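Local coordinates for protein endonuclease 2 (Arabidopsis thaliana, PDB 4CXP) that cleaves RNA and single-stranded DNA, and less readily double-stranded DNA, into 5'-phosphorylated products using three bound divalent metal ions, at residues Gly2-Glu7 against Trp157-Ile162; Asp124-Leu129 against Tyr244-Gln249. All coordinates share one frame; numbering follows the deposited sequence.

Contacts 1 and 2 lie with their centres about 10 Å apart, both supplying ligands to the three-metal site of this S1/P1 nuclease. Along the chain their segments alternate, 2-7, 124-129, 157-162 and 244-249, so distant parts of the sequence are brought together: helix 3-15 with helix 153-169 in contact 1, and the loop after helix 111-124 with helix 233-262 in contact 2. One zinc ion joins them directly, bound by His6 from the first and Asp124 from the second. A probable hydrogen bond from Gln127 NE2 to Asp158 OD1 (2.9 Å) lets Gln127, a second-shell residue, hold Asp158, a ligand of another zinc ion.

Contact 1: Gly2-Glu7 against Trp157-Ile162; sequences GKEGHE and WDSNII. With ZN (zinc ion), chain G; ZN (zinc ion), chain F.
The carboxylate of Glu4 is linked to Ser159 and Asp158 through two waters: OE1 accepts from one (2.7 Å) that Ser159 OG donates to, and from a second that donates to Asp158 O and takes the N-H of Gly5. A bend at chi2 (85°) curls the Glu4 chain back to them, and a negative group is probably favoured in a helix's first turn. The Asp158 carboxylate chelates a zinc ion, OD2 at 2.2 Å and OD1 at 2.5 Å, while OD1 also accepts from Gln127 NE2 and Trp1 N. His6 stacks on His120, meets Trp1 edge to face, and binds the neighbouring zinc ion through NE2 (2.0 Å).

A nearly straight bond from Gly2 N to Asp158 O (2.9 Å, 173°) joins the backbones, its donor lying above the carbonyl plane. Gly2, the N-cap, suits this place because a beta carbon would collide with Ser159 OG. Ile162 adds the apolar part, setting CG2 against Glu4 CB (3.6 Å) and CD1 against Gly5 CA (3.9 Å).

Segments 3-7 and 157-162, of helices 3-15 and 153-169, run almost perpendicular (88°). The latter helix also packs on helix 233-262 through Trp157 and Ile161, and on Trp146 of strand 143-146.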
ATOM      1  N   GLY A   2      -0.169  -2.650   7.890  1.00  8.70           N
ATOM      2  CA  GLY A   2      -0.925  -2.337   9.091  1.00  9.24           C
ATOM      3  C   GLY A   2      -1.248  -0.862   9.194  1.00  9.01           C
ATOM      4  O   GLY A   2      -1.086  -0.074   8.253  1.00  9.01           O
ATOM      5  N   LYS A   3      -1.722  -0.464  10.368  1.00  9.58           N
ATOM      6  CA  LYS A   3      -2.231   0.857  10.574  1.00 10.43           C
ATOM      7  C   LYS A   3      -1.228   1.938  10.238  1.00  9.59           C
ATOM      8  O   LYS A   3      -1.560   2.930   9.598  1.00 11.09           O
ATOM      9  CB  LYS A   3      -2.683   1.003  12.035  1.00 12.57           C
ATOM     10  CG  LYS A   3      -3.099   2.390  12.461  1.00 16.86           C
ATOM     11  CD  LYS A   3      -3.446   2.409  13.940  1.00 22.63           C
ATOM     12  CE  LYS A   3      -4.006   3.742  14.401  0.50 22.95           C
ATOM     13  NZ  LYS A   3      -2.931   4.674  14.826  0.50 29.14           N
ATOM     14  N   GLU A   4       0.008   1.769  10.697  1.00  9.52           N
ATOM     15  CA  GLU A   4       0.998   2.825  10.551  1.00 10.97           C
ATOM     16  C   GLU A   4       1.317   3.075   9.076  1.00  9.41           C
ATOM     17  O   GLU A   4       1.430   4.225   8.646  1.00 11.10           O
ATOM     18  CB  GLU A   4       2.280   2.479  11.317  1.00 12.71           C
ATOM     19  CG  GLU A   4       2.081   2.233  12.811  0.70 13.70           C
ATOM     20  CD  GLU A   4       1.658   0.808  13.186  0.70 15.15           C
ATOM     21  OE1 GLU A   4       1.478  -0.077  12.300  1.00 17.56           O
ATOM     22  OE2 GLU A   4       1.532   0.562  14.408  0.70 20.73           O
ATOM     23  N   GLY A   5       1.491   2.010   8.301  1.00  8.96           N
ATOM     24  CA  GLY A   5       1.813   2.181   6.897  1.00  8.84           C
ATOM     25  C   GLY A   5       0.727   2.918   6.146  1.00  8.35           C
ATOM     26  O   GLY A   5       1.011   3.813   5.353  1.00  9.09           O
ATOM     27  N   HIS A   6      -0.535   2.527   6.354  1.00  8.21           N
ATOM     28  CA  HIS A   6      -1.630   3.235   5.689  1.00  8.63           C
ATOM     29  C   HIS A   6      -1.736   4.683   6.126  1.00  8.98           C
ATOM     30  O   HIS A   6      -2.032   5.561   5.324  1.00  9.92           O
ATOM     31  CB  HIS A   6      -2.967   2.521   5.884  1.00  8.86           C
ATOM     32  CG  HIS A   6      -3.041   1.248   5.119  1.00  8.51           C
ATOM     33  ND1 HIS A   6      -3.195   1.221   3.750  1.00  8.97           N
ATOM     34  CD2 HIS A   6      -2.889  -0.034   5.505  1.00  8.21           C
ATOM     35  CE1 HIS A   6      -3.137  -0.039   3.342  1.00  8.52           C
ATOM     36  NE2 HIS A   6      -2.957  -0.826   4.386  1.00  8.18           N
ATOM     37  N   GLU A   7      -1.533   4.942   7.418  1.00  9.18           N
ATOM     38  CA  GLU A   7      -1.592   6.319   7.896  0.70  9.87           C
ATOM     39  C   GLU A   7      -0.530   7.173   7.214  1.00  9.32           C
ATOM     40  O   GLU A   7      -0.810   8.291   6.799  1.00 10.03           O
ATOM     41  CB  GLU A   7      -1.423   6.399   9.411  0.70 11.10           C
ATOM     42  CG  GLU A   7      -2.650   6.020  10.200  0.70 12.74           C
ATOM     43  CD  GLU A   7      -2.419   6.121  11.693  0.70 17.72           C
ATOM     44  OE1 GLU A   7      -1.248   6.099  12.139  0.70 24.81           O
ATOM     45  OE2 GLU A   7      -3.407   6.203  12.429  0.70 24.92           O
ATOM     46  N   TRP A 157       6.541  -7.237   7.210  1.00  7.67           N
ATOM     47  CA  TRP A 157       6.405  -6.195   6.214  1.00  7.55           C
ATOM     48  C   TRP A 157       5.191  -5.310   6.430  1.00  7.55           C
ATOM     49  O   TRP A 157       5.264  -4.096   6.204  1.00  8.42           O
ATOM     50  CB  TRP A 157       6.466  -6.829   4.820  1.00  7.77           C
ATOM     51  CG  TRP A 157       7.876  -7.150   4.451  1.00  8.04           C
ATOM     52  CD1 TRP A 157       8.635  -8.215   4.876  1.00  8.51           C
ATOM     53  CD2 TRP A 157       8.761  -6.301   3.707  1.00  8.16           C
ATOM     54  NE1 TRP A 157       9.916  -8.084   4.400  1.00  9.01           N
ATOM     55  CE2 TRP A 157      10.013  -6.926   3.676  1.00  8.60           C
ATOM     56  CE3 TRP A 157       8.601  -5.083   3.044  1.00  8.99           C
ATOM     57  CZ2 TRP A 157      11.104  -6.368   3.018  1.00  9.87           C
ATOM     58  CZ3 TRP A 157       9.675  -4.546   2.379  1.00 10.20           C
ATOM     59  CH2 TRP A 157      10.912  -5.185   2.373  1.00 10.46           C
ATOM     60  N   ASP A 158       4.072  -5.862   6.888  1.00  7.33           N
ATOM     61  CA  ASP A 158       2.916  -5.012   7.156  1.00  7.74           C
ATOM     62  C   ASP A 158       3.188  -4.047   8.315  1.00  7.50           C
ATOM     63  O   ASP A 158       2.733  -2.898   8.259  1.00  8.42           O
ATOM     64  CB  ASP A 158       1.680  -5.838   7.563  1.00  7.84           C
ATOM     65  CG  ASP A 158       0.835  -6.337   6.407  1.00  7.91           C
ATOM     66  OD1 ASP A 158       0.983  -5.892   5.246  1.00  8.16           O
ATOM     67  OD2 ASP A 158      -0.058  -7.181   6.692  1.00  9.25           O
ATOM     68  N   SER A 159       3.853  -4.554   9.357  1.00  7.93           N
ATOM     69  CA  SER A 159       3.867  -3.899  10.648  1.00  8.90           C
ATOM     70  C   SER A 159       5.208  -3.840  11.357  1.00  8.24           C
ATOM     71  O   SER A 159       5.575  -2.792  11.883  1.00  8.93           O
ATOM     72  CB  SER A 159       2.854  -4.588  11.581  1.00 11.78           C
ATOM     73  OG  SER A 159       1.539  -4.404  11.110  1.00 13.29           O
ATOM     74  N   ASN A 160       5.931  -4.952  11.499  1.00  8.25           N
ATOM     75  CA  ASN A 160       7.043  -4.938  12.459  1.00  8.79           C
ATOM     76  C   ASN A 160       8.164  -3.996  12.086  1.00  7.78           C
ATOM     77  O   ASN A 160       8.691  -3.306  12.964  1.00  8.56           O
ATOM     78  CB  ASN A 160       7.642  -6.319  12.723  1.00  9.37           C
ATOM     79  CG  ASN A 160       6.655  -7.277  13.328  1.00 10.97           C
ATOM     80  OD1 ASN A 160       6.457  -7.327  14.561  1.00 18.59           O
ATOM     81  ND2 ASN A 160       6.052  -8.048  12.505  1.00 12.04           N
ATOM     82  N   ILE A 161       8.568  -3.956  10.817  1.00  8.00           N
ATOM     83  CA  ILE A 161       9.638  -3.045  10.424  1.00  7.63           C
ATOM     84  C   ILE A 161       9.242  -1.601  10.781  1.00  7.48           C
ATOM     85  O   ILE A 161      10.012  -0.868  11.402  1.00  8.01           O
ATOM     86  CB  ILE A 161      10.000  -3.165   8.937  1.00  7.89           C
ATOM     87  CG1 ILE A 161      10.593  -4.546   8.632  1.00  8.71           C
ATOM     88  CG2 ILE A 161      10.953  -2.060   8.544  1.00  8.80           C
ATOM     89  CD1 ILE A 161      10.654  -4.854   7.156  1.00  9.57           C
ATOM     90  N   ILE A 162       8.045  -1.197  10.369  1.00  7.51           N
ATOM     91  CA  ILE A 162       7.608   0.171  10.610  1.00  7.60           C
ATOM     92  C   ILE A 162       7.510   0.471  12.112  1.00  8.05           C
ATOM     93  O   ILE A 162       7.957   1.521  12.566  1.00  8.67           O
ATOM     94  CB  ILE A 162       6.275   0.447   9.893  1.00  8.11           C
ATOM     95  CG1 ILE A 162       6.471   0.393   8.377  1.00  8.66           C
ATOM     96  CG2 ILE A 162       5.708   1.800  10.310  1.00  9.06           C
ATOM     97  CD1 ILE A 162       5.168   0.336   7.609  1.00  9.86           C
TER
HETATM   98 ZN    ZN G 933      -2.552  -2.800   4.341  1.00  8.08          ZN
HETATM   99 ZN    ZN F 932      -0.916  -7.409   4.717  1.00  9.68          ZN
HETATM  100  O   HOH W   1       1.982  -0.576   9.570  1.00 10.52           O
HETATM  101  O   HOH W   2       0.587  -2.543  12.746  1.00 25.80           O
HETATM  102  O   HOH W   3      -2.443  -8.785   5.092  1.00 14.05           O

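Contact 2: Asp124-Leu129 against Tyr244-Gln249. With ZN (zinc ion), chain E; ZN (zinc ion), chain G; NAG (2-acetamido-2-deoxy-beta-D-glucopyranose), chain D.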
ATOM      1  N   ASP A 124      -1.965  -0.884  -0.236  1.00  7.35           N
ATOM      2  CA  ASP A 124      -1.674  -2.303  -0.226  1.00  7.35           C
ATOM      3  C   ASP A 124      -0.889  -2.740  -1.458  1.00  7.42           C
ATOM      4  O   ASP A 124      -0.024  -3.603  -1.344  1.00  7.84           O
ATOM      5  CB  ASP A 124      -2.951  -3.137  -0.056  1.00  7.92           C
ATOM      6  CG  ASP A 124      -3.334  -3.383   1.390  1.00  7.77           C
ATOM      7  OD1 ASP A 124      -2.590  -2.918   2.270  1.00  8.53           O
ATOM      8  OD2 ASP A 124      -4.371  -4.034   1.595  1.00  8.67           O
ATOM      9  N   ILE A 125      -1.163  -2.177  -2.641  1.00  7.28           N
ATOM     10  CA  ILE A 125      -0.449  -2.601  -3.839  1.00  7.49           C
ATOM     11  C   ILE A 125       1.019  -2.219  -3.782  1.00  7.33           C
ATOM     12  O   ILE A 125       1.798  -2.702  -4.600  1.00  8.17           O
ATOM     13  CB  ILE A 125      -1.136  -2.105  -5.123  1.00  7.72           C
ATOM     14  CG1 ILE A 125      -0.742  -2.961  -6.323  1.00  8.66           C
ATOM     15  CG2 ILE A 125      -0.875  -0.618  -5.353  1.00  8.68           C
ATOM     16  CD1 ILE A 125      -1.616  -2.706  -7.533  1.00  9.40           C
ATOM     17  N   HIS A 126       1.411  -1.370  -2.830  1.00  7.17           N
ATOM     18  CA  HIS A 126       2.808  -1.018  -2.608  1.00  6.92           C
ATOM     19  C   HIS A 126       3.519  -1.859  -1.562  1.00  6.93           C
ATOM     20  O   HIS A 126       4.734  -1.747  -1.429  1.00  7.48           O
ATOM     21  CB  HIS A 126       2.943   0.483  -2.288  1.00  7.01           C
ATOM     22  CG  HIS A 126       2.835   1.341  -3.502  1.00  6.92           C
ATOM     23  ND1 HIS A 126       1.649   1.774  -4.037  1.00  7.41           N
ATOM     24  CD2 HIS A 126       3.800   1.782  -4.341  1.00  7.53           C
ATOM     25  CE1 HIS A 126       1.898   2.440  -5.158  1.00  7.40           C
ATOM     26  NE2 HIS A 126       3.196   2.466  -5.368  1.00  7.88           N
ATOM     27  N   GLN A 127       2.799  -2.685  -0.819  1.00  7.03           N
ATOM     28  CA  GLN A 127       3.444  -3.574   0.146  1.00  7.25           C
ATOM     29  C   GLN A 127       3.973  -4.761  -0.672  1.00  7.35           C
ATOM     30  O   GLN A 127       3.189  -5.459  -1.304  1.00  7.81           O
ATOM     31  CB  GLN A 127       2.412  -4.004   1.203  1.00  7.75           C
ATOM     32  CG  GLN A 127       2.946  -4.357   2.587  1.00  7.67           C
ATOM     33  CD  GLN A 127       3.650  -5.699   2.673  1.00  7.82           C
ATOM     34  OE1 GLN A 127       4.627  -5.942   1.961  1.00  8.34           O
ATOM     35  NE2 GLN A 127       3.185  -6.564   3.559  1.00  8.01           N
ATOM     36  N   PRO A 128       5.307  -4.976  -0.738  1.00  7.56           N
ATOM     37  CA  PRO A 128       5.810  -6.044  -1.609  1.00  8.41           C
ATOM     38  C   PRO A 128       5.125  -7.388  -1.425  1.00  8.11           C
ATOM     39  O   PRO A 128       4.852  -8.091  -2.409  1.00  9.21           O
ATOM     40  CB  PRO A 128       7.298  -6.086  -1.265  1.00  8.85           C
ATOM     41  CG  PRO A 128       7.602  -4.656  -0.884  1.00  8.65           C
ATOM     42  CD  PRO A 128       6.393  -4.227  -0.099  1.00  7.66           C
ATOM     43  N   LEU A 129       4.871  -7.781  -0.182  1.00  7.90           N
ATOM     44  CA  LEU A 129       4.260  -9.083   0.071  1.00  8.45           C
ATOM     45  C   LEU A 129       2.755  -9.126  -0.128  1.00  8.94           C
ATOM     46  O   LEU A 129       2.163 -10.163   0.052  1.00 12.56           O
ATOM     47  CB  LEU A 129       4.687  -9.652   1.412  1.00  8.74           C
ATOM     48  CG  LEU A 129       6.160 -10.050   1.494  1.00  8.42           C
ATOM     49  CD1 LEU A 129       6.500 -10.548   2.878  1.00  9.30           C
ATOM     50  CD2 LEU A 129       6.525 -11.104   0.478  1.00  9.81           C
ATOM     51  N   TYR A 244      10.665   2.585   3.212  1.00  6.76           N
ATOM     52  CA  TYR A 244      10.524   4.020   2.981  1.00  7.03           C
ATOM     53  C   TYR A 244      10.112   4.325   1.536  1.00  6.85           C
ATOM     54  O   TYR A 244       9.218   5.124   1.290  1.00  7.11           O
ATOM     55  CB  TYR A 244      11.815   4.742   3.294  1.00  6.98           C
ATOM     56  CG  TYR A 244      12.263   4.833   4.736  1.00  7.33           C
ATOM     57  CD1 TYR A 244      11.399   4.772   5.816  1.00  8.10           C
ATOM     58  CD2 TYR A 244      13.602   5.075   4.999  1.00  8.26           C
ATOM     59  CE1 TYR A 244      11.861   4.949   7.115  1.00  9.00           C
ATOM     60  CE2 TYR A 244      14.071   5.267   6.293  1.00  8.96           C
ATOM     61  CZ  TYR A 244      13.186   5.207   7.337  1.00  9.25           C
ATOM     62  OH  TYR A 244      13.621   5.437   8.639  1.00 11.15           O
ATOM     63  N   GLN A 245      10.800   3.693   0.591  1.00  6.80           N
ATOM     64  CA  GLN A 245      10.516   3.897  -0.828  1.00  6.98           C
ATOM     65  C   GLN A 245       9.058   3.572  -1.144  1.00  6.77           C
ATOM     66  O   GLN A 245       8.384   4.336  -1.832  1.00  6.95           O
ATOM     67  CB  GLN A 245      11.439   3.020  -1.661  1.00  7.33           C
ATOM     68  CG  GLN A 245      11.274   3.167  -3.175  1.00  7.98           C
ATOM     69  CD  GLN A 245      11.690   1.909  -3.882  1.00  9.13           C
ATOM     70  OE1 GLN A 245      12.859   1.538  -3.867  1.00 10.93           O
ATOM     71  NE2 GLN A 245      10.722   1.218  -4.466  1.00  9.01           N
ATOM     72  N   ARG A 246       8.589   2.421  -0.684  1.00  6.50           N
ATOM     73  CA  ARG A 246       7.242   1.995  -1.011  1.00  6.59           C
ATOM     74  C   ARG A 246       6.172   2.838  -0.360  1.00  6.83           C
ATOM     75  O   ARG A 246       5.134   3.097  -0.966  1.00  7.41           O
ATOM     76  CB  ARG A 246       7.047   0.518  -0.660  1.00  6.70           C
ATOM     77  CG  ARG A 246       7.936  -0.460  -1.417  1.00  6.88           C
ATOM     78  CD  ARG A 246       7.841  -0.354  -2.931  1.00  7.23           C
ATOM     79  NE  ARG A 246       6.604  -0.948  -3.419  1.00  7.33           N
ATOM     80  CZ  ARG A 246       6.236  -0.940  -4.700  1.00  7.00           C
ATOM     81  NH1 ARG A 246       6.851  -0.149  -5.566  1.00  7.61           N
ATOM     82  NH2 ARG A 246       5.259  -1.739  -5.088  1.00  7.67           N
ATOM     83  N   LEU A 247       6.413   3.307   0.870  1.00  6.92           N
ATOM     84  CA  LEU A 247       5.490   4.218   1.519  1.00  7.17           C
ATOM     85  C   LEU A 247       5.423   5.557   0.783  1.00  7.20           C
ATOM     86  O   LEU A 247       4.349   6.112   0.563  1.00  8.22           O
ATOM     87  CB  LEU A 247       5.868   4.422   2.981  1.00  7.68           C
ATOM     88  CG  LEU A 247       5.790   3.194   3.886  1.00  8.21           C
ATOM     89  CD1 LEU A 247       6.371   3.514   5.258  1.00  9.54           C
ATOM     90  CD2 LEU A 247       4.382   2.649   4.013  1.00  9.39           C
ATOM     91  N   ALA A 248       6.583   6.080   0.404  1.00  7.35           N
ATOM     92  CA  ALA A 248       6.640   7.341  -0.330  1.00  7.49           C
ATOM     93  C   ALA A 248       5.966   7.196  -1.697  1.00  7.13           C
ATOM     94  O   ALA A 248       5.191   8.055  -2.099  1.00  7.54           O
ATOM     95  CB  ALA A 248       8.065   7.790  -0.469  1.00  7.93           C
ATOM     96  N   GLN A 249       6.265   6.115  -2.415  1.00  7.21           N
ATOM     97  CA  GLN A 249       5.625   5.859  -3.690  1.00  7.14           C
ATOM     98  C   GLN A 249       4.110   5.780  -3.519  1.00  7.50           C
ATOM     99  O   GLN A 249       3.357   6.350  -4.311  1.00  7.97           O
ATOM    100  CB  GLN A 249       6.143   4.564  -4.301  1.00  7.40           C
ATOM    101  CG  GLN A 249       7.491   4.689  -4.963  1.00  7.50           C
ATOM    102  CD  GLN A 249       8.029   3.364  -5.458  1.00  7.29           C
ATOM    103  OE1 GLN A 249       7.988   2.369  -4.746  1.00  7.76           O
ATOM    104  NE2 GLN A 249       8.540   3.341  -6.669  1.00  8.56           N
TER
HETATM  105 ZN    ZN E 931      -5.584  -4.353   3.347  1.00  9.99          ZN
HETATM  106 ZN    ZN G 933      -2.552  -2.800   4.341  1.00  8.08          ZN
HETATM  107  C1  NAG D   1      16.121  10.446   3.762  1.00 10.96           C
HETATM  108  C2  NAG D   1      16.095   9.107   4.491  1.00 10.33           C
HETATM  109  C3  NAG D   1      17.371   8.938   5.303  1.00 10.68           C
HETATM  110  C4  NAG D   1      18.584   9.115   4.408  1.00 11.14           C
HETATM  111  C5  NAG D   1      18.485  10.421   3.629  1.00 13.05           C
HETATM  112  C6  NAG D   1      19.610  10.610   2.619  1.00 15.46           C
HETATM  113  C7  NAG D   1      13.775   8.510   4.885  1.00  9.15           C
HETATM  114  C8  NAG D   1      12.627   8.443   5.841  1.00  9.35           C
HETATM  115  N2  NAG D   1      14.925   8.987   5.335  1.00  9.30           N
HETATM  116  O3  NAG D   1      17.371   7.667   5.926  1.00 11.62           O
HETATM  117  O4  NAG D   1      19.740   9.106   5.223  1.00 12.70           O
HETATM  118  O5  NAG D   1      17.260  10.452   2.914  1.00 12.49           O
HETATM  119  O6  NAG D   1      19.624   9.545   1.696  1.00 18.59           O
HETATM  120  O7  NAG D   1      13.613   8.177   3.702  1.00 10.60           O
HETATM  121  O   HOH W   4       3.936  -4.124  -3.858  1.00  8.48           O
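A type I turn from Asp124 to Gln127 sets the CA of His126 5.6 Å from that of Arg246, on helix 233-262. Bends at chi2 and chi3 fold the arginine chain so that Arg246 NE donates to His126 O (2.8 Å, 165°). His126 CD2 rests over the centre of one guanidinium face, 3.7 Å above it, with ring and guanidinium planes inclined by 48°. At the guanidinium edge, in plane, a water accepts from Arg246 NH2 and donates to Ile125 O (2.7 Å). Arg246 NH1 donates to Gln249 OE1 (2.9 Å) and forms a salt bridge with Glu212, a mate for this buried charge. Gln245 NE2 comes to the same Gln249 oxygen from the other face of the amide. Gln249 CB also packs on His126 CD2 (3.6 Å), and the imidazole is fixed at both nitrogens, by Met122 O and Arg253. Replacing Arg246 with a leucine would probably leave His126 O and Glu212 without their partner and the turn less firmly held to the helix.

Within the loop, Gln127 OE1 accepts from Leu129 N, which steadies its amide. At the start of the turn Asp124 bridges two zinc ions, OD1 on one (2.1 Å) and OD2 on the other (2.2 Å), in the trinuclear metal site characteristic of S1/P1 nucleases.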